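Long-range contacts in putative enoyl-CoA hydratase/isomerase (Mycobacterium abscessus, PDB 3RSI), which probably acts as a hydro-lyase of the crotonase-like enoyl-CoA hydratase/isomerase family, with a likely role in lipid metabolism: residues R206-L210 with E259-G264; Q157-K162 with H180-V184; E119-Q123 with A148-L154; R127-H132 with V184-A190. All blocks are in the same frame, centred on the assembly; numbering follows the deposited sequence.

How the contacts relate
Contacts 2 and 3 are buried, whereas contacts 1 and 4 are only partly so. Contact 1 stands apart, its centre about 28 Å from that of contact 4, and joins the C-terminal tail to the start of helix 209-222 by ring packing and one water. Contacts 2, 3 and 4 touch one another. Contact 3 holds the start of helix 150-157 with side-chain hydrogen bonds, contact 2 packs an aromatic ring and bridges two carbonyls with water, and contact 4 uses the backbone bonds of parallel strands. Contacts 2 and 4 share Val184. Arg127 of contact 4 bonds through NH2 to Gln157 OE1 of contact 2, and Gln157 NE2 in turn bonds to Gln122 O of contact 3.

Contact 1: R206-L210 with E259-G264; sequences RNGPL and EARFTG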
loop_
_atom_site.group_PDB
_atom_site.type_symbol
_atom_site.label_atom_id
_atom_site.label_comp_id
_atom_site.label_asym_id
_atom_site.label_seq_id
_atom_site.Cartn_x
_atom_site.Cartn_y
_atom_site.Cartn_z
ATOM N N ARG B 206 -11.149 -3.580 -25.934
ATOM C CA ARG B 206 -10.485 -4.527 -26.830
ATOM C C ARG B 206 -10.023 -5.813 -26.134
ATOM O O ARG B 206 -9.649 -6.792 -26.807
ATOM C CB ARG B 206 -9.270 -3.863 -27.489
ATOM C CG ARG B 206 -9.655 -2.773 -28.478
ATOM C CD ARG B 206 -8.419 -2.025 -28.954
ATOM N NE ARG B 206 -7.523 -2.894 -29.721
ATOM C CZ ARG B 206 -6.239 -2.634 -29.961
ATOM N NH1 ARG B 206 -5.668 -1.526 -29.492
ATOM N NH2 ARG B 206 -5.512 -3.482 -30.671
ATOM N N ASN B 207 -10.021 -5.800 -24.800
ATOM C CA ASN B 207 -9.605 -6.962 -24.008
ATOM C C ASN B 207 -10.745 -7.959 -23.832
ATOM O O ASN B 207 -11.918 -7.614 -24.020
ATOM C CB ASN B 207 -9.057 -6.497 -22.656
ATOM C CG ASN B 207 -7.867 -5.557 -22.809
ATOM O OD1 ASN B 207 -7.219 -5.507 -23.876
ATOM N ND2 ASN B 207 -7.567 -4.811 -21.749
ATOM N N GLY B 208 -10.409 -9.199 -23.507
ATOM C CA GLY B 208 -11.424 -10.248 -23.340
ATOM C C GLY B 208 -12.369 -9.862 -22.214
ATOM O O GLY B 208 -11.908 -9.598 -21.113
ATOM N N PRO B 209 -13.691 -9.804 -22.484
ATOM C CA PRO B 209 -14.616 -9.328 -21.448
ATOM C C PRO B 209 -14.771 -10.253 -20.244
ATOM O O PRO B 209 -14.943 -9.762 -19.126
ATOM C CB PRO B 209 -15.951 -9.179 -22.186
ATOM C CG PRO B 209 -15.657 -9.198 -23.579
ATOM C CD PRO B 209 -14.369 -9.941 -23.785
ATOM N N LEU B 210 -14.689 -11.571 -20.444
ATOM C CA LEU B 210 -14.739 -12.494 -19.303
ATOM C C LEU B 210 -13.450 -12.379 -18.487
ATOM O O LEU B 210 -13.480 -12.392 -17.246
ATOM C CB LEU B 210 -14.985 -13.935 -19.755
ATOM C CG LEU B 210 -15.003 -14.998 -18.657
ATOM C CD1 LEU B 210 -16.199 -14.832 -17.719
ATOM C CD2 LEU B 210 -14.977 -16.405 -19.289
ATOM N N GLU B 259 -6.697 -10.024 -35.903
ATOM C CA GLU B 259 -7.064 -9.518 -34.552
ATOM C C GLU B 259 -8.166 -10.386 -33.887
ATOM O O GLU B 259 -8.969 -11.024 -34.578
ATOM C CB GLU B 259 -7.500 -8.041 -34.623
ATOM C CG GLU B 259 -8.282 -7.540 -33.412
ATOM C CD GLU B 259 -8.592 -6.051 -33.457
ATOM O OE1 GLU B 259 -8.456 -5.395 -32.395
ATOM O OE2 GLU B 259 -8.986 -5.549 -34.534
ATOM N N ALA B 260 -8.187 -10.402 -32.551
ATOM C CA ALA B 260 -9.111 -11.247 -31.791
ATOM C C ALA B 260 -10.531 -10.682 -31.790
ATOM O O ALA B 260 -10.717 -9.473 -31.656
ATOM C CB ALA B 260 -8.612 -11.418 -30.357
ATOM N N ARG B 261 -11.521 -11.565 -31.934
ATOM C CA ARG B 261 -12.936 -11.220 -31.762
ATOM C C ARG B 261 -13.458 -11.953 -30.517
ATOM O O ARG B 261 -13.790 -13.137 -30.578
ATOM C CB ARG B 261 -13.730 -11.627 -33.003
ATOM N N PHE B 262 -13.497 -11.257 -29.386
ATOM C CA PHE B 262 -13.921 -11.867 -28.120
ATOM C C PHE B 262 -15.429 -11.739 -27.971
ATOM O O PHE B 262 -16.019 -10.770 -28.462
ATOM C CB PHE B 262 -13.258 -11.176 -26.926
ATOM C CG PHE B 262 -11.767 -11.277 -26.906
ATOM C CD1 PHE B 262 -11.140 -12.519 -26.925
ATOM C CD2 PHE B 262 -10.983 -10.132 -26.808
ATOM C CE1 PHE B 262 -9.759 -12.624 -26.892
ATOM C CE2 PHE B 262 -9.593 -10.218 -26.765
ATOM C CZ PHE B 262 -8.973 -11.470 -26.819
ATOM N N THR B 263 -16.039 -12.713 -27.289
ATOM C CA THR B 263 -17.477 -12.711 -27.043
ATOM C C THR B 263 -17.842 -12.739 -25.541
ATOM O O THR B 263 -19.005 -12.621 -25.176
ATOM C CB THR B 263 -18.139 -13.924 -27.731
ATOM O OG1 THR B 263 -17.752 -15.123 -27.057
ATOM C CG2 THR B 263 -17.733 -14.018 -29.218
ATOM N N GLY B 264 -16.857 -12.884 -24.664
ATOM C CA GLY B 264 -17.131 -12.996 -23.240
ATOM C C GLY B 264 -17.535 -14.381 -22.767
ATOM O O GLY B 264 -18.092 -14.527 -21.684
HETATM O O HOH W 1 -10.744 -7.203 -29.204
#
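The carbonyl oxygen of Arg206 is met by two groups. Water 1 donates to Arg206 O at 2.7 Å, and the Phe262 ring turns its edge to the same oxygen, with Phe262 CE2 3.4 Å from Arg206 O. This water also donates, weakly, to Ala260 O, a loose link between the backbones. Here the C-terminal tail of the crotonase-like chain runs past the start of helix 209-222, for which Gly208 is the N-cap. With CG anti to its carbonyl carbon (chi1 -62°), Phe262 lies against the loop before that helix. Gly208 CA makes a CH-pi contact over one ring face, 3.8 Å from the Phe262 centroid and 25° off the normal, while Ala260 CB sits over the opposite face. Pro209 CD presses on Phe262 CB at 3.6 Å. The second subunit closes in here too: Asn207 ND2 bonds to its Leu168 O and Thr169 O, and Phe262 O to its Arg55. At the exposed end, Glu259 OE1 lies at the guanidinium edge, 3.8 Å from Arg206 NE, a long salt bridge with the two planes 86° apart. At the other end Leu210 CB rests 3.7 Å from Gly264 O.

Contact 2: Q157-K162 with H180-V184; sequences QIPYTK and HFGLV
The Phe181 ring is sandwiched. Over one face stands Lys162 CG, 3.7 Å from the Phe181 centroid and 5° off the ring normal, a CH-pi contact; over the opposite face lies His180 CD2. At the ring edge Pro159 CG approaches Phe181 CD1 at 3.9 Å, and Tyr179 of the third subunit meets the ring with planes at about 90°. The contact joins the loop before helix 160-169 to that between helix 175-180 and strand 186-188 in the crotonase-like fold, at the third-subunit interface. The bend of Lys162 at chi2 (72°) lays its chain over the ring, bringing CD within 3.6 Å of Phe181 CZ, while NZ continues to a salt bridge with Glu165 and a hydrogen bond to Gly185 O of the third subunit. The Phe181 carbonyl lies against the first loop, with Phe181 O 3.2 Å from Pro159 CD. Next to it Ile158 CG2 packs tightly on Leu183 CA at 3.5 Å. Water 2 donates to Gln157 O at 2.8 Å and to Gly182 O at 2.7 Å. No direct hydrogen bond joins the two segments, which implies that apolar and CH-pi packing carries this junction, with one water satisfying two buried carbonyls that could not bond to each other.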
loop_
_atom_site.group_PDB
_atom_site.type_symbol
_atom_site.label_atom_id
_atom_site.label_comp_id
_atom_site.label_asym_id
_atom_site.label_seq_id
_atom_site.Cartn_x
_atom_site.Cartn_y
_atom_site.Cartn_z
ATOM N N GLN B 157 -5.423 1.554 -0.051
ATOM C CA GLN B 157 -5.198 1.967 -1.426
ATOM C C GLN B 157 -4.038 2.965 -1.594
ATOM O O GLN B 157 -3.454 3.047 -2.681
ATOM C CB GLN B 157 -6.492 2.545 -1.979
ATOM C CG GLN B 157 -7.631 1.533 -2.004
ATOM C CD GLN B 157 -8.804 1.963 -2.881
ATOM O OE1 GLN B 157 -8.737 2.977 -3.582
ATOM N NE2 GLN B 157 -9.884 1.169 -2.859
ATOM N N ILE B 158 -3.737 3.716 -0.533
ATOM C CA ILE B 158 -2.618 4.692 -0.503
ATOM C C ILE B 158 -1.874 4.591 0.835
ATOM O O ILE B 158 -2.401 4.030 1.805
ATOM C CB ILE B 158 -3.079 6.158 -0.716
ATOM C CG1 ILE B 158 -3.812 6.708 0.517
ATOM C CG2 ILE B 158 -3.941 6.298 -1.970
ATOM C CD1 ILE B 158 -4.163 8.217 0.370
ATOM N N PRO B 159 -0.660 5.150 0.908
ATOM C CA PRO B 159 0.093 4.962 2.142
ATOM C C PRO B 159 -0.656 5.411 3.396
ATOM O O PRO B 159 -1.236 6.503 3.437
ATOM C CB PRO B 159 1.363 5.769 1.906
ATOM C CG PRO B 159 1.577 5.627 0.422
ATOM C CD PRO B 159 0.192 5.700 -0.163
ATOM N N TYR B 160 -0.653 4.512 4.376
ATOM C CA TYR B 160 -1.318 4.674 5.660
ATOM C C TYR B 160 -1.241 6.075 6.219
ATOM O O TYR B 160 -2.257 6.630 6.605
ATOM C CB TYR B 160 -0.652 3.725 6.636
ATOM C CG TYR B 160 -1.241 3.647 8.014
ATOM C CD1 TYR B 160 -2.268 2.740 8.300
ATOM C CD2 TYR B 160 -0.730 4.408 9.052
ATOM C CE1 TYR B 160 -2.783 2.624 9.591
ATOM C CE2 TYR B 160 -1.229 4.298 10.339
ATOM C CZ TYR B 160 -2.261 3.399 10.601
ATOM O OH TYR B 160 -2.771 3.290 11.883
ATOM N N THR B 161 -0.041 6.652 6.294
ATOM C CA THR B 161 0.076 7.970 6.942
ATOM C C THR B 161 -0.690 9.065 6.215
ATOM O O THR B 161 -1.239 9.953 6.866
ATOM C CB THR B 161 1.538 8.392 7.236
ATOM O OG1 THR B 161 1.531 9.520 8.124
ATOM C CG2 THR B 161 2.322 8.719 5.958
ATOM N N LYS B 162 -0.771 8.993 4.885
ATOM C CA LYS B 162 -1.527 9.995 4.137
ATOM C C LYS B 162 -3.046 9.733 4.164
ATOM O O LYS B 162 -3.843 10.666 4.177
ATOM C CB LYS B 162 -1.004 10.174 2.698
ATOM C CG LYS B 162 -1.177 11.645 2.175
ATOM C CD LYS B 162 -0.191 12.586 2.876
ATOM C CE LYS B 162 -0.395 14.057 2.588
ATOM N NZ LYS B 162 0.517 14.897 3.435
ATOM N N HIS B 180 1.348 11.425 -6.364
ATOM C CA HIS B 180 2.494 10.974 -5.555
ATOM C C HIS B 180 2.166 9.766 -4.656
ATOM O O HIS B 180 2.943 8.795 -4.572
ATOM C CB HIS B 180 3.018 12.108 -4.670
ATOM C CG HIS B 180 4.200 11.722 -3.842
ATOM N ND1 HIS B 180 5.493 11.900 -4.268
ATOM C CD2 HIS B 180 4.284 11.162 -2.612
ATOM C CE1 HIS B 180 6.329 11.471 -3.341
ATOM N NE2 HIS B 180 5.620 11.018 -2.323
ATOM N N PHE B 181 1.018 9.844 -3.991
ATOM C CA PHE B 181 0.592 8.819 -3.039
ATOM C C PHE B 181 -0.267 7.708 -3.667
ATOM O O PHE B 181 -0.747 6.827 -2.964
ATOM C CB PHE B 181 -0.125 9.486 -1.867
ATOM C CG PHE B 181 0.800 10.229 -0.956
ATOM C CD1 PHE B 181 1.533 9.547 -0.019
ATOM C CD2 PHE B 181 0.962 11.604 -1.066
ATOM C CE1 PHE B 181 2.415 10.228 0.833
ATOM C CE2 PHE B 181 1.819 12.287 -0.230
ATOM C CZ PHE B 181 2.555 11.604 0.715
ATOM N N GLY B 182 -0.410 7.739 -4.993
ATOM C CA GLY B 182 -1.076 6.695 -5.750
ATOM C C GLY B 182 -2.570 6.619 -5.577
ATOM O O GLY B 182 -3.164 5.596 -5.846
ATOM N N LEU B 183 -3.196 7.703 -5.117
ATOM C CA LEU B 183 -4.643 7.752 -5.073
ATOM C C LEU B 183 -5.191 7.754 -6.508
ATOM O O LEU B 183 -6.262 7.212 -6.779
ATOM C CB LEU B 183 -5.094 9.019 -4.321
ATOM C CG LEU B 183 -6.594 9.204 -4.174
ATOM C CD1 LEU B 183 -7.239 8.075 -3.397
ATOM C CD2 LEU B 183 -6.889 10.555 -3.518
ATOM N N VAL B 184 -4.454 8.390 -7.419
ATOM C CA VAL B 184 -4.785 8.366 -8.846
ATOM C C VAL B 184 -3.600 7.815 -9.633
ATOM O O VAL B 184 -2.465 7.784 -9.129
ATOM C CB VAL B 184 -5.182 9.770 -9.360
ATOM C CG1 VAL B 184 -6.375 10.323 -8.544
ATOM C CG2 VAL B 184 -4.009 10.742 -9.298
HETATM O O HOH W 2 -4.815 3.665 -5.078
#

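Contact 3: E119-Q123 with A148-L154; sequences EMLQQ and AGSMVRL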
loop_
_atom_site.group_PDB
_atom_site.type_symbol
_atom_site.label_atom_id
_atom_site.label_comp_id
_atom_site.label_asym_id
_atom_site.label_seq_id
_atom_site.Cartn_x
_atom_site.Cartn_y
_atom_site.Cartn_z
ATOM N N GLU B 119 -15.154 9.575 -1.558
ATOM C CA GLU B 119 -15.537 8.266 -1.036
ATOM C C GLU B 119 -15.809 7.273 -2.179
ATOM O O GLU B 119 -15.258 6.147 -2.189
ATOM C CB GLU B 119 -16.740 8.351 -0.106
ATOM C CG GLU B 119 -16.485 9.187 1.145
ATOM C CD GLU B 119 -16.795 8.433 2.408
ATOM O OE1 GLU B 119 -16.185 7.351 2.621
ATOM O OE2 GLU B 119 -17.647 8.902 3.169
ATOM N N MET B 120 -16.614 7.692 -3.151
ATOM C CA MET B 120 -16.923 6.833 -4.295
ATOM C C MET B 120 -15.711 6.548 -5.214
ATOM O O MET B 120 -15.641 5.496 -5.870
ATOM C CB MET B 120 -18.079 7.406 -5.115
ATOM C CG MET B 120 -19.434 7.173 -4.485
ATOM S SD MET B 120 -20.808 7.889 -5.436
ATOM C CE MET B 120 -20.868 6.755 -6.820
ATOM N N LEU B 121 -14.763 7.469 -5.247
ATOM C CA LEU B 121 -13.554 7.302 -6.046
ATOM C C LEU B 121 -12.798 6.012 -5.694
ATOM O O LEU B 121 -12.172 5.406 -6.564
ATOM C CB LEU B 121 -12.648 8.501 -5.859
ATOM C CG LEU B 121 -11.396 8.591 -6.722
ATOM C CD1 LEU B 121 -11.692 8.929 -8.166
ATOM C CD2 LEU B 121 -10.449 9.624 -6.107
ATOM N N GLN B 122 -12.873 5.604 -4.426
ATOM C CA GLN B 122 -12.189 4.413 -3.958
ATOM C C GLN B 122 -12.763 3.116 -4.542
ATOM O O GLN B 122 -12.089 2.101 -4.521
ATOM C CB GLN B 122 -12.144 4.380 -2.428
ATOM C CG GLN B 122 -11.223 5.462 -1.854
ATOM C CD GLN B 122 -11.576 5.828 -0.431
ATOM O OE1 GLN B 122 -11.230 5.105 0.500
ATOM N NE2 GLN B 122 -12.276 6.953 -0.253
ATOM N N GLN B 123 -13.963 3.181 -5.122
ATOM C CA GLN B 123 -14.581 2.060 -5.816
ATOM C C GLN B 123 -14.501 2.209 -7.349
ATOM O O GLN B 123 -15.047 1.387 -8.095
ATOM C CB GLN B 123 -16.027 1.869 -5.351
ATOM C CG GLN B 123 -16.145 1.230 -3.955
ATOM C CD GLN B 123 -16.006 -0.282 -4.012
ATOM O OE1 GLN B 123 -14.920 -0.792 -4.168
ATOM N NE2 GLN B 123 -17.119 -0.998 -3.940
ATOM N N ALA B 148 -18.673 6.373 4.256
ATOM C CA ALA B 148 -19.076 5.675 3.031
ATOM C C ALA B 148 -17.903 4.847 2.481
ATOM O O ALA B 148 -17.613 4.858 1.278
ATOM C CB ALA B 148 -19.610 6.661 1.996
ATOM N N GLY B 149 -17.220 4.142 3.378
ATOM C CA GLY B 149 -16.157 3.213 3.000
ATOM C C GLY B 149 -14.723 3.698 3.157
ATOM O O GLY B 149 -13.804 2.877 3.104
ATOM N N SER B 150 -14.526 5.010 3.342
ATOM C CA SER B 150 -13.168 5.603 3.324
ATOM C C SER B 150 -12.298 5.130 4.477
ATOM O O SER B 150 -11.085 4.941 4.312
ATOM C CB SER B 150 -13.208 7.129 3.318
ATOM O OG SER B 150 -13.788 7.631 2.111
ATOM N N MET B 151 -12.916 4.926 5.633
ATOM C CA MET B 151 -12.154 4.535 6.819
ATOM C C MET B 151 -11.676 3.087 6.718
ATOM O O MET B 151 -10.587 2.778 7.144
ATOM C CB MET B 151 -12.953 4.812 8.088
ATOM C CG MET B 151 -13.197 6.320 8.272
ATOM S SD MET B 151 -14.138 6.800 9.729
ATOM C CE MET B 151 -15.784 6.341 9.214
ATOM N N VAL B 152 -12.476 2.230 6.097
ATOM C CA VAL B 152 -12.058 0.863 5.721
ATOM C C VAL B 152 -10.999 0.884 4.602
ATOM O O VAL B 152 -9.932 0.267 4.732
ATOM C CB VAL B 152 -13.275 0.057 5.237
ATOM C CG1 VAL B 152 -12.866 -1.277 4.590
ATOM C CG2 VAL B 152 -14.269 -0.177 6.398
ATOM N N ARG B 153 -11.276 1.645 3.540
ATOM C CA ARG B 153 -10.599 1.473 2.253
ATOM C C ARG B 153 -9.356 2.310 2.016
ATOM O O ARG B 153 -8.428 1.832 1.386
ATOM C CB ARG B 153 -11.553 1.752 1.096
ATOM C CG ARG B 153 -12.639 0.738 0.949
ATOM C CD ARG B 153 -13.804 1.328 0.213
ATOM N NE ARG B 153 -14.831 0.340 -0.050
ATOM C CZ ARG B 153 -16.026 0.634 -0.535
ATOM N NH1 ARG B 153 -16.352 1.894 -0.766
ATOM N NH2 ARG B 153 -16.907 -0.335 -0.764
ATOM N N LEU B 154 -9.354 3.559 2.466
ATOM C CA LEU B 154 -8.369 4.530 1.967
ATOM C C LEU B 154 -6.950 4.075 2.254
ATOM O O LEU B 154 -6.098 4.086 1.341
ATOM C CB LEU B 154 -8.600 5.923 2.539
ATOM C CG LEU B 154 -7.783 7.051 1.888
ATOM C CD1 LEU B 154 -8.013 7.067 0.346
ATOM C CD2 LEU B 154 -8.138 8.433 2.497
HETATM O O HOH W 3 -15.253 4.344 -0.132
#
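Two helices of the crotonase-like core meet here: helix 116-121 and the residues that follow offer polar side chains to the first turn of helix 150-157, whose N-cap is Gly149. The Glu119 carboxylate spans that start. The bend at chi2 (-126°) turns the carboxylate toward the 148-150 backbone. Ser150 N donates to Glu119 OE1 at 3.0 Å, a bond bent at the hydrogen (138°). Ser150 OG donates to the same oxygen, but the 2.5 Å between Ser150 OG and Glu119 OE1 is shorter than usual and its exact length doubtful. Ala148 N bonds to Glu119 OE2 at 2.9 Å, from the syn side but 30° out of the carboxylate plane. Ser150 OG is also an acceptor, taking Gln122 NE2 at 2.9 Å; that amide nitrogen bonds to Cys118 O as well. On the other flank Gln123 crosses the Arg153 guanidinium at about a right angle, its CG over one face and 3.3 Å from Arg153 NH1. Both groups bond to Leu96 O, and Arg153 NH2 forms a salt bridge with Glu227 of the third subunit. Water 3, in plane at the guanidinium edge, accepts from Arg153 NH1 at 2.8 Å and donates to Glu119 O and Ala148 O. A carboxylate from helix 116-121 thus takes the N-H of Ser150, the first residue of helix 150-157, and that of Ala148 in the loop before it, within the crotonase fold, where the helix equivalent to 116-121 generally begins at the oxyanion hole.

Contact 4: R127-H132 with V184-A190; sequences RVSDEH and VGHVVPA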
loop_
_atom_site.group_PDB
_atom_site.type_symbol
_atom_site.label_atom_id
_atom_site.label_comp_id
_atom_site.label_asym_id
_atom_site.label_seq_id
_atom_site.Cartn_x
_atom_site.Cartn_y
_atom_site.Cartn_z
ATOM N N ARG B 127 -7.889 5.738 -12.580
ATOM C CA ARG B 127 -8.188 7.107 -12.152
ATOM C C ARG B 127 -7.279 8.099 -12.834
ATOM O O ARG B 127 -6.057 8.016 -12.701
ATOM C CB ARG B 127 -8.034 7.219 -10.634
ATOM C CG ARG B 127 -8.981 6.316 -9.860
ATOM C CD ARG B 127 -8.598 6.136 -8.402
ATOM N NE ARG B 127 -9.292 4.983 -7.800
ATOM C CZ ARG B 127 -8.999 4.434 -6.624
ATOM N NH1 ARG B 127 -8.026 4.934 -5.879
ATOM N NH2 ARG B 127 -9.673 3.373 -6.197
ATOM N N VAL B 128 -7.891 9.035 -13.550
ATOM C CA VAL B 128 -7.181 10.087 -14.255
ATOM C C VAL B 128 -7.534 11.427 -13.608
ATOM O O VAL B 128 -8.721 11.789 -13.502
ATOM C CB VAL B 128 -7.598 10.157 -15.742
ATOM C CG1 VAL B 128 -6.792 11.265 -16.463
ATOM C CG2 VAL B 128 -7.407 8.795 -16.415
ATOM N N SER B 129 -6.514 12.170 -13.189
ATOM C CA SER B 129 -6.744 13.473 -12.560
ATOM C C SER B 129 -6.351 14.643 -13.450
ATOM O O SER B 129 -5.208 14.751 -13.921
ATOM C CB SER B 129 -5.969 13.584 -11.249
ATOM O OG SER B 129 -6.219 14.824 -10.621
ATOM N N ASP B 130 -7.302 15.547 -13.632
ATOM C CA ASP B 130 -6.993 16.875 -14.127
ATOM C C ASP B 130 -5.908 17.488 -13.232
ATOM O O ASP B 130 -5.935 17.347 -12.012
ATOM C CB ASP B 130 -8.249 17.753 -14.087
ATOM C CG ASP B 130 -8.078 19.058 -14.818
ATOM O OD1 ASP B 130 -7.411 19.960 -14.282
ATOM O OD2 ASP B 130 -8.642 19.188 -15.920
ATOM N N GLU B 131 -4.951 18.141 -13.876
ATOM C CA GLU B 131 -3.957 19.010 -13.259
ATOM C C GLU B 131 -4.457 19.820 -12.050
ATOM O O GLU B 131 -3.742 20.012 -11.063
ATOM C CB GLU B 131 -3.568 20.044 -14.332
ATOM C CG GLU B 131 -2.183 20.432 -14.363
ATOM C CD GLU B 131 -1.942 21.535 -15.378
ATOM O OE1 GLU B 131 -2.654 21.636 -16.426
ATOM O OE2 GLU B 131 -1.017 22.308 -15.111
ATOM N N HIS B 132 -5.663 20.354 -12.164
ATOM C CA HIS B 132 -6.192 21.260 -11.142
ATOM C C HIS B 132 -7.197 20.613 -10.176
ATOM O O HIS B 132 -7.705 21.282 -9.296
ATOM C CB HIS B 132 -6.811 22.504 -11.798
ATOM C CG HIS B 132 -5.861 23.252 -12.679
ATOM N ND1 HIS B 132 -4.615 23.654 -12.252
ATOM C CD2 HIS B 132 -5.989 23.702 -13.949
ATOM C CE1 HIS B 132 -4.006 24.295 -13.232
ATOM N NE2 HIS B 132 -4.819 24.340 -14.272
ATOM N N VAL B 184 -4.454 8.390 -7.419
ATOM C CA VAL B 184 -4.785 8.366 -8.846
ATOM C C VAL B 184 -3.600 7.815 -9.633
ATOM O O VAL B 184 -2.465 7.784 -9.129
ATOM C CB VAL B 184 -5.182 9.770 -9.360
ATOM C CG1 VAL B 184 -6.375 10.323 -8.544
ATOM C CG2 VAL B 184 -4.009 10.742 -9.298
ATOM N N GLY B 185 -3.861 7.406 -10.871
ATOM C CA GLY B 185 -2.852 6.777 -11.706
ATOM C C GLY B 185 -2.267 7.660 -12.788
ATOM O O GLY B 185 -1.276 7.283 -13.410
ATOM N N HIS B 186 -2.887 8.817 -13.030
ATOM C CA HIS B 186 -2.422 9.775 -14.024
ATOM C C HIS B 186 -2.754 11.214 -13.568
ATOM O O HIS B 186 -3.776 11.447 -12.895
ATOM C CB HIS B 186 -3.154 9.560 -15.357
ATOM C CG HIS B 186 -2.915 8.222 -15.978
ATOM N ND1 HIS B 186 -1.853 7.974 -16.819
ATOM C CD2 HIS B 186 -3.581 7.049 -15.844
ATOM C CE1 HIS B 186 -1.891 6.707 -17.191
ATOM N NE2 HIS B 186 -2.925 6.125 -16.608
ATOM N N VAL B 187 -1.895 12.160 -13.939
ATOM C CA VAL B 187 -2.228 13.583 -13.864
ATOM C C VAL B 187 -2.019 14.158 -15.255
ATOM O O VAL B 187 -0.938 13.991 -15.845
ATOM C CB VAL B 187 -1.366 14.384 -12.859
ATOM C CG1 VAL B 187 -1.834 15.870 -12.813
ATOM C CG2 VAL B 187 -1.433 13.783 -11.503
ATOM N N VAL B 188 -3.042 14.819 -15.787
ATOM C CA VAL B 188 -3.016 15.251 -17.186
ATOM C C VAL B 188 -3.316 16.756 -17.292
ATOM O O VAL B 188 -3.840 17.326 -16.347
ATOM C CB VAL B 188 -4.029 14.446 -18.003
ATOM C CG1 VAL B 188 -3.704 12.923 -17.941
ATOM C CG2 VAL B 188 -5.468 14.738 -17.541
ATOM N N PRO B 189 -2.985 17.395 -18.441
ATOM C CA PRO B 189 -3.242 18.827 -18.587
ATOM C C PRO B 189 -4.716 19.197 -18.436
ATOM O O PRO B 189 -5.608 18.416 -18.803
ATOM C CB PRO B 189 -2.739 19.155 -20.011
ATOM C CG PRO B 189 -1.716 18.113 -20.314
ATOM C CD PRO B 189 -2.146 16.871 -19.540
ATOM N N ALA B 190 -4.941 20.382 -17.877
ATOM C CA ALA B 190 -6.276 20.947 -17.668
ATOM C C ALA B 190 -7.232 20.644 -18.795
ATOM O O ALA B 190 -6.929 20.897 -19.954
ATOM C CB ALA B 190 -6.183 22.479 -17.471
#
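Glu131, just past the end of strand 126-130, reaches across to the partner segment. Its CB lies 3.4 Å from Val188 O, its CG passes the same oxygen less closely, its CD comes near Ala190 N, and at the tip OE1 accepts from Ala190 N at 3.0 Å through its anti lone pair, with an N-H...O angle of 161°. The chain is extended beyond CG (chi2 -175°), which carries the carboxylate past Val188 to Ala190. The setting is a parallel sheet of the crotonase fold, in which strand 126-130 lies between 105-109 and 186-188. Strand directions of 127-130 and 186-188 differ by 31°. The backbone bonds fit parallel pairing: Ser129 N donates to His186 O at 2.8 Å, Val188 N to Ser129 O, and Glu131 N to Val188 O. Gly185 N bonds to Arg127 O at 2.9 Å. Val128 and Val188 share one face, their CG1 atoms 3.8 Å apart and the side chains crossing at about a right angle; helix 193-205 covers Val128 there through Lys196 and Leu200. On the other face Ser129 lies with Val187. The 186-188 strand also reaches the second subunit, since His186 NE2 bonds to Glu165 of that chain. At the strand's last residue, Asp130 divides its carboxylate: OD2 takes Gly191 N, while OD1 closes an Asx turn, its anti lone pair accepting His132 N at 2.8 Å.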